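Local coordinates for putative GAF sensor protein (Burkholderia vietnamiensis, PDB 5HL6), which probably reduces the R-sulfoxide of free L-methionine, as a GAF-domain member of the free methionine sulfoxide reductase family, at residues N60-Y65 with W140-P145; G69-V74 with C83-L88; R100-V105 with I125-V130. One frame throughout, in Å; residues are numbered along the deposited sequence.

Following the chain from the N terminus, strand 61-67 comes first, and contact 1 pairs it with strand 136-144, the last before the C-terminal helix 152-176, closing a loop of 74 residues. Contacts 2 and 3 both fall within that loop, one after the other and without crossing. Contact 2 closes the short hairpin of strands 72-77 and 85-86, at one margin of the antiparallel sheet; contact 3 brings strand 103-105, beyond helix 91-99, onto strand 123-130 at the other margin. Contact 1 holds the middle. Tyr-65 packs on contact 2 through Val-74 and Ile-86, while backbone bonds from Trp-140 and Val-142 lead to contact 3.

Contact 1 of 3, residues N60-Y65 with W140-P145; sequences NWAGFY and WDVDSP
Trp-140 turns the edge of its indole onto the ring face of Phe-64: CE3 sits over the centre of the Phe-64 ring, the two six-membered rings are 5.0 Å apart between centroids, and their planes stand at 60°. A chi1 of 166° swings the Trp-140 indole away from its own backbone N and across the neighbouring strand, where CH2 also meets Ala-62 CB at 3.9 Å. Gly-63, which has no side chain, lets the indole come close, with its CA 3.6 Å from Trp-140 CZ3. On the other face of the sheet Asp-141 OD2 accepts a bond from a water at 2.9 Å that also bonds Tyr-65 OH and rests over one face of the Trp-61 ring, toward its rim.

These side chains ride on the central antiparallel pair of the GAF sheet, in which Gly-63 N to Asp-141 O (3.0 Å) and Asp-141 N to Gly-63 O (2.8 Å) form a hydrogen-bonded pair. At Asp-143 the register slips into a classic beta bulge: its O takes Asn-60 N at 2.9 Å and, weakly, Trp-61 N. Farther out, Lys-80 O receives Trp-61 NE1, Phe-48 meets Trp-140 edge-to-face, and Glu-124 brings a like charge close to Asp-141 and Asp-143.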
loop_
_atom_site.group_PDB
_atom_site.type_symbol
_atom_site.label_atom_id
_atom_site.label_comp_id
_atom_site.label_asym_id
_atom_site.label_seq_id
_atom_site.Cartn_x
_atom_site.Cartn_y
_atom_site.Cartn_z
ATOM N N ASN B 60 10.613 0.793 -8.978
ATOM C CA ASN B 60 9.971 -0.510 -8.898
ATOM C C ASN B 60 9.532 -0.889 -7.487
ATOM O O ASN B 60 8.891 -1.931 -7.316
ATOM C CB ASN B 60 10.887 -1.609 -9.471
ATOM C CG ASN B 60 12.111 -1.864 -8.620
ATOM O OD1 ASN B 60 12.882 -0.956 -8.334
ATOM N ND2 ASN B 60 12.300 -3.112 -8.220
ATOM N N TRP B 61 9.824 -0.069 -6.480
ATOM C CA TRP B 61 9.351 -0.326 -5.129
ATOM C C TRP B 61 9.427 0.973 -4.351
ATOM O O TRP B 61 10.361 1.752 -4.548
ATOM C CB TRP B 61 10.197 -1.398 -4.430
ATOM C CG TRP B 61 9.452 -2.226 -3.406
ATOM C CD1 TRP B 61 8.775 -3.392 -3.640
ATOM C CD2 TRP B 61 9.339 -1.974 -1.993
ATOM N NE1 TRP B 61 8.244 -3.874 -2.470
ATOM C CE2 TRP B 61 8.572 -3.023 -1.445
ATOM C CE3 TRP B 61 9.814 -0.966 -1.140
ATOM C CZ2 TRP B 61 8.287 -3.107 -0.084
ATOM C CZ3 TRP B 61 9.510 -1.038 0.219
ATOM C CH2 TRP B 61 8.748 -2.097 0.731
ATOM N N ALA B 62 8.453 1.195 -3.470
ATOM C CA ALA B 62 8.499 2.353 -2.579
ATOM C C ALA B 62 7.549 2.105 -1.416
ATOM O O ALA B 62 6.347 1.903 -1.630
ATOM C CB ALA B 62 8.134 3.632 -3.333
ATOM N N GLY B 63 8.079 2.108 -0.197
ATOM C CA GLY B 63 7.245 1.814 0.952
ATOM C C GLY B 63 8.028 1.827 2.248
ATOM O O GLY B 63 9.227 2.132 2.281
ATOM N N PHE B 64 7.321 1.459 3.317
ATOM C CA PHE B 64 7.799 1.553 4.690
ATOM C C PHE B 64 8.129 0.182 5.266
ATOM O O PHE B 64 7.456 -0.805 4.972
ATOM C CB PHE B 64 6.724 2.182 5.587
ATOM C CG PHE B 64 6.424 3.613 5.270
ATOM C CD1 PHE B 64 7.152 4.632 5.868
ATOM C CD2 PHE B 64 5.401 3.942 4.398
ATOM C CE1 PHE B 64 6.883 5.962 5.591
ATOM C CE2 PHE B 64 5.107 5.268 4.125
ATOM C CZ PHE B 64 5.860 6.284 4.721
ATOM N N TYR B 65 9.149 0.134 6.125
ATOM C CA TYR B 65 9.284 -0.914 7.130
ATOM C C TYR B 65 9.196 -0.229 8.483
ATOM O O TYR B 65 9.826 0.817 8.694
ATOM C CB TYR B 65 10.605 -1.708 7.022
ATOM C CG TYR B 65 10.733 -2.550 5.777
ATOM C CD1 TYR B 65 10.514 -3.922 5.812
ATOM C CD2 TYR B 65 11.093 -1.978 4.563
ATOM C CE1 TYR B 65 10.633 -4.693 4.669
ATOM C CE2 TYR B 65 11.213 -2.730 3.423
ATOM C CZ TYR B 65 10.978 -4.087 3.468
ATOM O OH TYR B 65 11.095 -4.834 2.315
ATOM N N TRP B 140 12.037 4.309 5.342
ATOM C CA TRP B 140 11.410 4.505 4.040
ATOM C C TRP B 140 12.370 3.978 2.983
ATOM O O TRP B 140 13.546 4.359 2.982
ATOM C CB TRP B 140 11.116 5.994 3.818
ATOM C CG TRP B 140 10.790 6.372 2.405
ATOM C CD1 TRP B 140 11.593 7.046 1.537
ATOM C CD2 TRP B 140 9.566 6.107 1.698
ATOM N NE1 TRP B 140 10.953 7.218 0.335
ATOM C CE2 TRP B 140 9.707 6.652 0.406
ATOM C CE3 TRP B 140 8.371 5.467 2.032
ATOM C CZ2 TRP B 140 8.707 6.560 -0.562
ATOM C CZ3 TRP B 140 7.372 5.381 1.074
ATOM C CH2 TRP B 140 7.547 5.930 -0.209
ATOM N N ASP B 141 11.886 3.095 2.103
ATOM C CA ASP B 141 12.736 2.394 1.135
ATOM C C ASP B 141 12.193 2.589 -0.273
ATOM O O ASP B 141 11.007 2.360 -0.512
ATOM C CB ASP B 141 12.808 0.894 1.467
ATOM C CG ASP B 141 13.624 0.093 0.455
ATOM O OD1 ASP B 141 14.574 0.633 -0.154
ATOM O OD2 ASP B 141 13.309 -1.093 0.272
ATOM N N VAL B 142 13.062 2.989 -1.214
ATOM C CA VAL B 142 12.684 3.156 -2.619
ATOM C C VAL B 142 13.715 2.470 -3.496
ATOM O O VAL B 142 14.922 2.617 -3.279
ATOM C CB VAL B 142 12.559 4.638 -3.028
ATOM C CG1 VAL B 142 12.034 4.755 -4.461
ATOM C CG2 VAL B 142 11.627 5.375 -2.086
ATOM N N ASP B 143 13.243 1.754 -4.511
ATOM C CA ASP B 143 14.111 0.999 -5.396
ATOM C C ASP B 143 13.824 1.354 -6.847
ATOM O O ASP B 143 12.702 1.719 -7.211
ATOM C CB ASP B 143 13.932 -0.511 -5.175
ATOM C CG ASP B 143 14.276 -0.926 -3.762
ATOM O OD1 ASP B 143 15.444 -1.269 -3.518
ATOM O OD2 ASP B 143 13.389 -0.875 -2.885
ATOM N N SER B 144 14.847 1.209 -7.679
ATOM C CA SER B 144 14.761 1.430 -9.112
ATOM C C SER B 144 15.393 0.251 -9.831
ATOM O O SER B 144 16.363 -0.326 -9.331
ATOM C CB SER B 144 15.493 2.720 -9.509
ATOM O OG SER B 144 15.612 2.847 -10.920
ATOM N N PRO B 145 14.862 -0.140 -10.994
ATOM C CA PRO B 145 15.529 -1.169 -11.802
ATOM C C PRO B 145 16.675 -0.630 -12.641
ATOM O O PRO B 145 17.280 -1.399 -13.397
ATOM C CB PRO B 145 14.394 -1.699 -12.694
ATOM C CG PRO B 145 13.473 -0.528 -12.861
ATOM C CD PRO B 145 13.591 0.307 -11.601
HETATM O O HOH W 1 11.858 -3.518 -0.222
#

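Contact 2 of 3, residues G69-V74 with C83-L88; sequences GTELVV and CVRIAL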
loop_
_atom_site.group_PDB
_atom_site.type_symbol
_atom_site.label_atom_id
_atom_site.label_comp_id
_atom_site.label_asym_id
_atom_site.label_seq_id
_atom_site.Cartn_x
_atom_site.Cartn_y
_atom_site.Cartn_z
ATOM N N GLY B 69 10.002 -2.708 17.746
ATOM C CA GLY B 69 10.699 -2.821 19.001
ATOM C C GLY B 69 11.839 -3.810 18.987
ATOM O O GLY B 69 12.724 -3.731 19.846
ATOM N N THR B 70 11.844 -4.737 18.032
ATOM C CA THR B 70 12.920 -5.708 17.887
ATOM C C THR B 70 13.541 -5.671 16.502
ATOM O O THR B 70 14.772 -5.664 16.376
ATOM C CB THR B 70 12.386 -7.118 18.189
ATOM O OG1 THR B 70 11.964 -7.183 19.556
ATOM C CG2 THR B 70 13.452 -8.172 17.928
ATOM N N GLU B 71 12.719 -5.642 15.452
ATOM C CA GLU B 71 13.215 -5.649 14.087
ATOM C C GLU B 71 12.244 -4.877 13.209
ATOM O O GLU B 71 11.189 -4.425 13.666
ATOM C CB GLU B 71 13.409 -7.085 13.581
ATOM C CG GLU B 71 12.132 -7.913 13.560
ATOM C CD GLU B 71 12.384 -9.350 13.128
ATOM O OE1 GLU B 71 13.510 -9.657 12.677
ATOM O OE2 GLU B 71 11.450 -10.169 13.248
ATOM N N LEU B 72 12.609 -4.734 11.936
ATOM C CA LEU B 72 11.736 -4.111 10.942
ATOM C C LEU B 72 10.687 -5.095 10.420
ATOM O O LEU B 72 10.970 -6.284 10.216
ATOM C CB LEU B 72 12.567 -3.578 9.773
ATOM C CG LEU B 72 13.586 -2.490 10.114
ATOM C CD1 LEU B 72 14.450 -2.178 8.908
ATOM C CD2 LEU B 72 12.823 -1.250 10.529
ATOM N N VAL B 73 9.472 -4.582 10.202
ATOM C CA VAL B 73 8.336 -5.347 9.686
ATOM C C VAL B 73 7.696 -4.512 8.584
ATOM O O VAL B 73 7.449 -3.318 8.780
ATOM C CB VAL B 73 7.297 -5.660 10.783
ATOM C CG1 VAL B 73 6.196 -6.574 10.223
ATOM C CG2 VAL B 73 7.956 -6.283 12.027
ATOM N N VAL B 74 7.452 -5.123 7.418
ATOM C CA VAL B 74 7.025 -4.331 6.269
ATOM C C VAL B 74 5.665 -3.704 6.554
ATOM O O VAL B 74 4.787 -4.327 7.167
ATOM C CB VAL B 74 6.992 -5.184 4.990
ATOM C CG1 VAL B 74 5.811 -6.178 5.000
ATOM C CG2 VAL B 74 6.924 -4.289 3.758
ATOM N N CYS B 83 10.874 -8.128 1.222
ATOM C CA CYS B 83 11.090 -8.671 2.554
ATOM C C CYS B 83 9.875 -8.407 3.434
ATOM O O CYS B 83 9.169 -7.415 3.268
ATOM C CB CYS B 83 12.323 -8.049 3.202
ATOM S SG CYS B 83 13.883 -8.515 2.440
ATOM N N VAL B 84 9.641 -9.307 4.382
ATOM C CA VAL B 84 8.595 -9.128 5.386
ATOM C C VAL B 84 9.184 -8.670 6.713
ATOM O O VAL B 84 8.734 -7.680 7.291
ATOM C CB VAL B 84 7.779 -10.429 5.549
ATOM C CG1 VAL B 84 6.587 -10.198 6.460
ATOM C CG2 VAL B 84 7.322 -10.940 4.187
ATOM N N ARG B 85 10.208 -9.367 7.197
ATOM C CA ARG B 85 10.920 -8.988 8.409
ATOM C C ARG B 85 12.403 -8.825 8.115
ATOM O O ARG B 85 12.999 -9.643 7.403
ATOM C CB ARG B 85 10.712 -10.021 9.520
ATOM C CG ARG B 85 9.323 -9.923 10.109
ATOM C CD ARG B 85 9.002 -10.969 11.158
ATOM N NE ARG B 85 7.671 -10.660 11.663
ATOM C CZ ARG B 85 7.445 -9.857 12.698
ATOM N NH1 ARG B 85 8.475 -9.344 13.361
ATOM N NH2 ARG B 85 6.198 -9.581 13.077
ATOM N N ILE B 86 12.996 -7.770 8.672
ATOM C CA ILE B 86 14.416 -7.477 8.485
ATOM C C ILE B 86 15.033 -7.169 9.846
ATOM O O ILE B 86 14.585 -6.250 10.543
ATOM C CB ILE B 86 14.640 -6.308 7.513
ATOM C CG1 ILE B 86 14.041 -6.624 6.144
ATOM C CG2 ILE B 86 16.123 -6.012 7.354
ATOM C CD1 ILE B 86 14.031 -5.447 5.211
ATOM N N ALA B 87 16.065 -7.930 10.216
ATOM C CA ALA B 87 16.771 -7.690 11.463
ATOM C C ALA B 87 17.608 -6.419 11.362
ATOM O O ALA B 87 18.082 -6.048 10.285
ATOM C CB ALA B 87 17.675 -8.875 11.809
ATOM N N LEU B 88 17.775 -5.748 12.500
ATOM C CA LEU B 88 18.706 -4.630 12.576
ATOM C C LEU B 88 20.072 -5.053 12.053
ATOM O O LEU B 88 20.574 -6.129 12.391
ATOM C CB LEU B 88 18.817 -4.134 14.020
ATOM C CG LEU B 88 17.629 -3.306 14.552
ATOM C CD1 LEU B 88 17.859 -2.878 15.987
ATOM C CD2 LEU B 88 17.327 -2.090 13.670
HETATM O O HOH W 2 16.916 -6.802 14.889
#
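Glu-71 and Arg-85 are brought together by their torsions: Glu-71 CG is tucked between its own backbone N and carbonyl carbon (chi1 61°), and the chain runs out extended from there, while Arg-85 stays extended from CG to NE and then turns its guanidinium at chi4 -90°. The two side chains cross at about a right angle. Arg-85 NH1 donates to Glu-71 OE2 at 3.1 Å in a salt bridge, with the oxygen near the guanidinium plane and approached on its anti side. Val-73, lying alongside Arg-85, sets CG2 over one face of the guanidinium, 3.4 Å from NH1, so an apolar methyl backs the charged group. That group has further anionic partners: NH1 also bridges to Asp-68, and NE to Glu-38 of the second subunit, which ties this edge of the sheet to the dimer interface.

In the backbone, Leu-72 N to Ile-86 O and Ile-86 N to Leu-72 O, both 2.9 Å, make the hydrogen-bonded pair, and Val-74 N reaches Val-84 O. Toward Thr-70 and Leu-88 the two chains part, and a water links Thr-70 O (2.8 Å) to Leu-88 N (2.7 Å). On the face opposite Arg-85, Leu-72 CB packs against Ile-86 CB at 4.1 Å, and both side chains touch helix 91-99. Such pairing is that of an antiparallel beta hairpin, here the edge hairpin of the GAF sheet, with Cys-83, in the connection just before strand 85-86, held in a disulfide to Cys-117.

Contact 3 of 3, residues R100-V105 with I125-V130; sequences RQTQVV and IVVPLV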
loop_
_atom_site.group_PDB
_atom_site.type_symbol
_atom_site.label_atom_id
_atom_site.label_comp_id
_atom_site.label_asym_id
_atom_site.label_seq_id
_atom_site.Cartn_x
_atom_site.Cartn_y
_atom_site.Cartn_z
ATOM N N ARG B 100 21.089 4.404 11.723
ATOM C CA ARG B 100 20.261 5.612 11.640
ATOM C C ARG B 100 20.859 6.632 10.669
ATOM O O ARG B 100 20.780 7.849 10.868
ATOM C CB ARG B 100 20.039 6.209 13.025
ATOM C CG ARG B 100 19.297 5.273 13.971
ATOM C CD ARG B 100 19.044 5.961 15.300
ATOM N NE ARG B 100 18.180 5.182 16.176
ATOM C CZ ARG B 100 17.548 5.688 17.231
ATOM N NH1 ARG B 100 17.692 6.975 17.539
ATOM N NH2 ARG B 100 16.780 4.909 17.980
ATOM N N GLN B 101 21.457 6.120 9.602
ATOM C CA GLN B 101 22.048 6.911 8.537
ATOM C C GLN B 101 21.346 6.565 7.231
ATOM O O GLN B 101 21.011 5.399 6.991
ATOM C CB GLN B 101 23.573 6.641 8.448
ATOM C CG GLN B 101 24.326 7.160 9.671
ATOM C CD GLN B 101 25.770 6.696 9.734
ATOM O OE1 GLN B 101 26.274 6.053 8.808
ATOM N NE2 GLN B 101 26.446 7.020 10.828
ATOM N N THR B 102 21.094 7.577 6.403
ATOM C CA THR B 102 20.500 7.335 5.094
ATOM C C THR B 102 21.479 6.565 4.214
ATOM O O THR B 102 22.680 6.865 4.177
ATOM C CB THR B 102 20.114 8.663 4.431
ATOM O OG1 THR B 102 19.003 9.239 5.124
ATOM C CG2 THR B 102 19.730 8.472 2.966
ATOM N N GLN B 103 20.963 5.557 3.519
ATOM C CA GLN B 103 21.750 4.711 2.637
ATOM C C GLN B 103 21.385 5.026 1.194
ATOM O O GLN B 103 20.206 5.047 0.841
ATOM C CB GLN B 103 21.498 3.232 2.938
ATOM C CG GLN B 103 21.678 2.853 4.397
ATOM C CD GLN B 103 23.120 2.936 4.867
ATOM O OE1 GLN B 103 24.042 2.433 4.211
ATOM N NE2 GLN B 103 23.323 3.560 6.025
ATOM N N VAL B 104 22.393 5.274 0.364
ATOM C CA VAL B 104 22.202 5.476 -1.069
ATOM C C VAL B 104 23.084 4.468 -1.790
ATOM O O VAL B 104 24.313 4.468 -1.615
ATOM C CB VAL B 104 22.530 6.913 -1.502
ATOM C CG1 VAL B 104 22.302 7.075 -2.993
ATOM C CG2 VAL B 104 21.697 7.918 -0.714
ATOM N N VAL B 105 22.463 3.598 -2.578
ATOM C CA VAL B 105 23.158 2.509 -3.252
ATOM C C VAL B 105 23.034 2.729 -4.752
ATOM O O VAL B 105 21.919 2.748 -5.289
ATOM C CB VAL B 105 22.594 1.141 -2.843
ATOM C CG1 VAL B 105 23.455 0.013 -3.399
ATOM C CG2 VAL B 105 22.491 1.055 -1.327
ATOM N N ILE B 125 17.464 3.702 -2.249
ATOM C CA ILE B 125 17.687 4.693 -1.206
ATOM C C ILE B 125 16.814 4.307 -0.018
ATOM O O ILE B 125 15.632 3.966 -0.192
ATOM C CB ILE B 125 17.380 6.122 -1.698
ATOM C CG1 ILE B 125 17.590 7.131 -0.578
ATOM C CG2 ILE B 125 15.938 6.234 -2.220
ATOM C CD1 ILE B 125 17.499 8.552 -1.045
ATOM N N VAL B 126 17.408 4.306 1.178
ATOM C CA VAL B 126 16.692 3.994 2.414
ATOM C C VAL B 126 16.907 5.125 3.407
ATOM O O VAL B 126 18.053 5.429 3.759
ATOM C CB VAL B 126 17.140 2.662 3.038
ATOM C CG1 VAL B 126 16.279 2.390 4.256
ATOM C CG2 VAL B 126 17.018 1.525 2.032
ATOM N N VAL B 127 15.814 5.714 3.881
ATOM C CA VAL B 127 15.840 6.855 4.795
ATOM C C VAL B 127 15.339 6.380 6.154
ATOM O O VAL B 127 14.184 5.952 6.263
ATOM C CB VAL B 127 14.981 8.017 4.270
ATOM C CG1 VAL B 127 14.985 9.197 5.263
ATOM C CG2 VAL B 127 15.468 8.467 2.903
ATOM N N PRO B 128 16.145 6.448 7.211
ATOM C CA PRO B 128 15.636 6.091 8.539
ATOM C C PRO B 128 14.622 7.113 9.031
ATOM O O PRO B 128 14.710 8.304 8.723
ATOM C CB PRO B 128 16.896 6.084 9.411
ATOM C CG PRO B 128 17.821 7.041 8.721
ATOM C CD PRO B 128 17.558 6.862 7.250
ATOM N N LEU B 129 13.644 6.628 9.795
ATOM C CA LEU B 129 12.565 7.440 10.348
ATOM C C LEU B 129 12.700 7.422 11.857
ATOM O O LEU B 129 12.637 6.353 12.474
ATOM C CB LEU B 129 11.193 6.898 9.929
ATOM C CG LEU B 129 10.998 6.741 8.422
ATOM C CD1 LEU B 129 9.740 5.885 8.114
ATOM C CD2 LEU B 129 10.926 8.111 7.746
ATOM N N VAL B 130 12.910 8.595 12.452
ATOM C CA VAL B 130 13.177 8.702 13.878
ATOM C C VAL B 130 12.261 9.762 14.469
ATOM O O VAL B 130 12.096 10.840 13.887
ATOM C CB VAL B 130 14.657 9.046 14.146
ATOM C CG1 VAL B 130 14.903 9.150 15.628
ATOM C CG2 VAL B 130 15.576 7.983 13.507
#
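Strand 103-105 is fastened to strand 123-130 by the backbone of Gln-103 and Val-126, an antiparallel pair that adds the last strand at one margin of the GAF sheet. The segment axes run at 179° and come within 4.8 Å.

The backbone hydrogen bonds are reciprocal: Gln-103 N donates to Val-126 O and Val-126 N to Gln-103 O, each at 2.9 Å and nearly straight. Two CA-H...O contacts flank the pair, one from Thr-102 CA to Val-126 O and a second, of 3.3 Å, from Ile-125 CA to Gln-103 O.

Side-chain packing continues on either side of these bonds. Val-104 and Ile-125 form the adjacent non-hydrogen-bonded pair; their side chains run alongside each other in the same direction, with Val-104 CG2 4.2 Å from Ile-125 CG1, on the face toward helix 152-176. Gln-103 and Val-126 point to the other face, against helix 91-99. Pro-128, which has no N-H to donate, meets the incoming loop with its ring instead: CG lies 3.6 Å from Arg-100 C, and CD is 3.5 Å from Thr-102 OG1. Arg-100, at positive phi just after helix 91-99, sends its extended side chain across Val-130, bringing NH1 to 4.0 Å from Val-130 CG1.

Polar side chains are satisfied mainly by partners beyond the pair. Arg-100 NH1 binds Gly-134 O, and Thr-102 OG1 bonds with Glu-159 on helix 152-176, which links the loop to that helix. Gln-103 instead folds back on its own segment: a bend at chi2 (-68°) brings NE2 to 3.1 Å from Gln-101 O, which it approaches from well above the carbonyl plane.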